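Local coordinates for Exo-beta-1,4-mannosidase (Rhizomucor miehei, PDB 4LYP), which probably removes mannose units from the non-reducing ends of beta-1,4-linked mannosides, as a fungal glycoside hydrolase family 5 enzyme with transglycosylation activity, at residues R190-D194 / Q240-W246. Numbering follows the deposited sequence.
Sequences RFYND and QEAPASW
Tyr192 and Trp246 meet through two different first torsions. In Tyr192 the ring stem lies between the backbone N and the carbonyl carbon (chi1 45°), which lays the ring along the loop 240-243; in Trp246 CG stands anti to the backbone N, and the indole faces the tyrosine's root. A single tyrosine thereby joins one helix end to both the loop and the first turn of helix 244-257. At its root, CB sits over the five-membered ring of Trp246, 3.8 Å from the centroid, a CH-pi contact. Midway, the methyl of Ala242 rests almost exactly above the phenol centre, with CB 3.6 Å from the centroid, while Pro243 CD packs 3.6 Å from Tyr192 CD1. At the far end, Tyr192 OH donates to Gln240 O at 2.7 Å, approaching from above the carbonyl plane with a C=O...O angle of 109°. This bond gives the buried side chain's hydroxyl a polar partner and helps hold the ring's end at that carbonyl. The two aromatic rings meet obliquely, their planes at 46°. Phe191 adds its CE1, 4.0 Å from Trp246 NE1, the two side chains crossing at about a right angle; that indole N-H is hydrogen-bonded to OD1 of Asn202 in helix 197-213. On the exposed flank, a water accepts from Asn193 ND2 and donates to Glu241 O, bridging the segments. The loop begins just after Glu238 of a guanidine-occupied pocket, consistent with a family 5 active site; Gln240's side chain lies about 6 Å from that guanidine. In this TIM-barrel enzyme, the contact packs the C-terminal end of helix 181-193 against the loop that follows strand 230-234 and the start of helix 244-257, with helices 158-167 and 197-213 completing the aromatic surroundings of Phe191.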
ATOM      1  N   ARG A 190       8.546   6.556  18.582  1.00  9.11           N
ATOM      2  CA  ARG A 190       9.017   7.850  19.087  1.00  9.71           C
ATOM      3  C   ARG A 190       8.720   8.956  18.113  1.00  8.49           C
ATOM      4  O   ARG A 190       8.550  10.122  18.519  1.00  9.64           O
ATOM      5  CB  ARG A 190      10.490   7.806  19.416  1.00 10.38           C
ATOM      6  CG  ARG A 190      10.796   6.876  20.599  1.00 12.27           C
ATOM      7  CD  ARG A 190      12.208   6.999  21.096  1.00 15.85           C
ATOM      8  NE  ARG A 190      13.076   6.523  20.084  1.00 14.61           N
ATOM      9  CZ  ARG A 190      14.437   6.620  20.121  1.00 16.11           C
ATOM     10  NH1 ARG A 190      15.012   7.327  21.089  1.00 17.68           N
ATOM     11  NH2 ARG A 190      15.227   6.107  19.163  1.00 18.59           N
ATOM     12  N   PHE A 191       8.611   8.642  16.828  1.00  8.39           N
ATOM     13  CA  PHE A 191       8.218   9.590  15.786  1.00  8.14           C
ATOM     14  C   PHE A 191       6.991  10.406  16.147  1.00  8.46           C
ATOM     15  O   PHE A 191       6.942  11.617  15.839  1.00  9.63           O
ATOM     16  CB  PHE A 191       7.981   8.798  14.501  1.00  8.75           C
ATOM     17  CG  PHE A 191       7.663   9.650  13.272  1.00  7.54           C
ATOM     18  CD1 PHE A 191       6.350  10.075  13.021  1.00  9.13           C
ATOM     19  CD2 PHE A 191       8.666   9.972  12.381  1.00  8.95           C
ATOM     20  CE1 PHE A 191       6.050  10.885  11.878  1.00 10.43           C
ATOM     21  CE2 PHE A 191       8.362  10.738  11.256  1.00 10.50           C
ATOM     22  CZ  PHE A 191       7.074  11.158  10.994  1.00 10.49           C
ATOM     23  N   TYR A 192       5.972   9.784  16.776  1.00  8.71           N
ATOM     24  CA  TYR A 192       4.774  10.511  17.177  1.00  9.54           C
ATOM     25  C   TYR A 192       4.534  10.499  18.695  1.00  9.75           C
ATOM     26  O   TYR A 192       3.747  11.270  19.163  1.00 12.77           O
ATOM     27  CB  TYR A 192       3.552  10.034  16.402  1.00 11.18           C
ATOM     28  CG  TYR A 192       3.412   8.506  16.266  1.00  9.00           C
ATOM     29  CD1 TYR A 192       3.142   7.704  17.308  1.00  9.62           C
ATOM     30  CD2 TYR A 192       3.624   7.901  15.006  1.00 10.37           C
ATOM     31  CE1 TYR A 192       3.008   6.314  17.176  1.00  9.67           C
ATOM     32  CE2 TYR A 192       3.510   6.531  14.851  1.00 10.43           C
ATOM     33  CZ  TYR A 192       3.216   5.734  15.925  1.00 10.10           C
ATOM     34  OH  TYR A 192       3.123   4.372  15.734  1.00 11.02           O
ATOM     35  N   ASN A 193       5.225   9.658  19.463  1.00  9.41           N
ATOM     36  CA  ASN A 193       4.939   9.549  20.917  1.00 10.66           C
ATOM     37  C   ASN A 193       5.953  10.285  21.804  1.00 11.15           C
ATOM     38  O   ASN A 193       5.691  10.519  22.990  1.00 15.28           O
ATOM     39  CB  ASN A 193       4.943   8.060  21.350  1.00 11.41           C
ATOM     40  CG  ASN A 193       3.672   7.349  20.947  1.00 11.48           C
ATOM     41  OD1 ASN A 193       2.658   7.997  20.671  1.00 12.96           O
ATOM     42  ND2 ASN A 193       3.761   6.017  20.905  1.00 13.83           N
ATOM     43  N   ASP A 194       7.125  10.645  21.299  1.00  9.80           N
ATOM     44  CA  ASP A 194       8.163  11.222  22.162  1.00 10.20           C
ATOM     45  C   ASP A 194       8.055  12.747  22.072  1.00  9.64           C
ATOM     46  O   ASP A 194       8.109  13.327  20.977  1.00 11.34           O
ATOM     47  CB  ASP A 194       9.523  10.735  21.745  1.00 10.57           C
ATOM     48  CG  ASP A 194      10.598  11.328  22.614  1.00 11.01           C
ATOM     49  OD1 ASP A 194      11.118  10.558  23.490  1.00 20.72           O
ATOM     50  OD2 ASP A 194      10.990  12.473  22.509  1.00 11.39           O
ATOM     51  N   GLN A 240       1.398   2.590  14.101  1.00  8.58           N
ATOM     52  CA  GLN A 240       1.159   1.636  15.177  1.00  8.60           C
ATOM     53  C   GLN A 240       0.637   2.350  16.425  1.00  8.14           C
ATOM     54  O   GLN A 240       1.386   2.949  17.187  1.00  9.46           O
ATOM     55  CB  GLN A 240       2.427   0.838  15.481  1.00  8.81           C
ATOM     56  CG  GLN A 240       2.975   0.036  14.290  1.00  9.14           C
ATOM     57  CD  GLN A 240       2.009  -1.048  13.871  1.00  8.50           C
ATOM     58  OE1 GLN A 240       1.749  -1.998  14.634  1.00 10.59           O
ATOM     59  NE2 GLN A 240       1.388  -0.923  12.698  1.00  9.24           N
ATOM     60  N   GLU A 241      -0.684   2.284  16.627  1.00  9.73           N
ATOM     61  CA  GLU A 241      -1.329   2.925  17.813  1.00  9.97           C
ATOM     62  C   GLU A 241      -0.869   4.378  17.964  1.00  9.59           C
ATOM     63  O   GLU A 241      -0.501   4.780  19.090  1.00 11.41           O
ATOM     64  CB  GLU A 241      -1.066   2.055  19.052  1.00 12.17           C
ATOM     65  CG  GLU A 241      -1.739   0.697  18.845  1.00 13.04           C
ATOM     66  CD  GLU A 241      -2.237   0.122  20.149  1.00 20.44           C
ATOM     67  OE1 GLU A 241      -3.317   0.539  20.751  1.00 27.09           O
ATOM     68  OE2 GLU A 241      -1.522  -0.684  20.644  1.00 27.00           O
ATOM     69  N   ALA A 242      -0.874   5.152  16.918  1.00  9.28           N
ATOM     70  CA  ALA A 242      -0.498   6.556  16.969  1.00  9.50           C
ATOM     71  C   ALA A 242      -1.645   7.341  17.632  1.00  9.17           C
ATOM     72  O   ALA A 242      -2.827   6.972  17.528  1.00 10.18           O
ATOM     73  CB  ALA A 242      -0.266   7.042  15.578  1.00  9.84           C
ATOM     74  N   PRO A 243      -1.333   8.483  18.282  1.00  9.89           N
ATOM     75  CA  PRO A 243      -2.397   9.198  18.983  1.00 10.32           C
ATOM     76  C   PRO A 243      -3.332   9.881  18.031  1.00  8.97           C
ATOM     77  O   PRO A 243      -2.948  10.360  16.916  1.00  9.94           O
ATOM     78  CB  PRO A 243      -1.645  10.193  19.833  1.00 13.51           C
ATOM     79  CG  PRO A 243      -0.323  10.296  19.192  1.00 13.96           C
ATOM     80  CD  PRO A 243      -0.014   9.038  18.491  1.00 10.74           C
ATOM     81  N   ALA A 244      -4.598  10.003  18.454  1.00 10.21           N
ATOM     82  CA  ALA A 244      -5.619  10.699  17.678  1.00 10.64           C
ATOM     83  C   ALA A 244      -5.136  12.091  17.250  1.00  9.63           C
ATOM     84  O   ALA A 244      -5.393  12.573  16.139  1.00 10.60           O
ATOM     85  CB  ALA A 244      -6.940  10.822  18.451  1.00 12.86           C
ATOM     86  N   SER A 245      -4.465  12.794  18.173  1.00 11.09           N
ATOM     87  CA  SER A 245      -4.039  14.177  17.861  1.00 12.46           C
ATOM     88  C   SER A 245      -3.059  14.217  16.693  1.00 11.01           C
ATOM     89  O   SER A 245      -3.026  15.184  15.942  1.00 11.49           O
ATOM     90  CB  SER A 245      -3.366  14.783  19.107  1.00 13.75           C
ATOM     91  OG  SER A 245      -2.278  13.947  19.575  1.00 16.54           O
ATOM     92  N   TRP A 246      -2.243  13.154  16.526  1.00 10.04           N
ATOM     93  CA  TRP A 246      -1.295  13.117  15.397  1.00  9.87           C
ATOM     94  C   TRP A 246      -2.062  12.899  14.089  1.00  9.42           C
ATOM     95  O   TRP A 246      -1.808  13.595  13.103  1.00 10.49           O
ATOM     96  CB  TRP A 246      -0.253  12.060  15.643  1.00  9.43           C
ATOM     97  CG  TRP A 246       0.715  11.857  14.536  1.00  9.12           C
ATOM     98  CD1 TRP A 246       1.817  12.606  14.280  1.00  9.82           C
ATOM     99  CD2 TRP A 246       0.669  10.804  13.506  1.00  8.69           C
ATOM    100  NE1 TRP A 246       2.498  12.111  13.174  1.00 10.25           N
ATOM    101  CE2 TRP A 246       1.836  11.005  12.681  1.00  9.88           C
ATOM    102  CE3 TRP A 246      -0.218   9.762  13.214  1.00  8.28           C
ATOM    103  CZ2 TRP A 246       2.126  10.183  11.610  1.00  9.94           C
ATOM    104  CZ3 TRP A 246       0.128   8.895  12.163  1.00  9.22           C
ATOM    105  CH2 TRP A 246       1.266   9.138  11.348  1.00  9.40           C
TER
HETATM  106  O   HOH W   1       1.756   3.981  20.485  1.00 19.92           O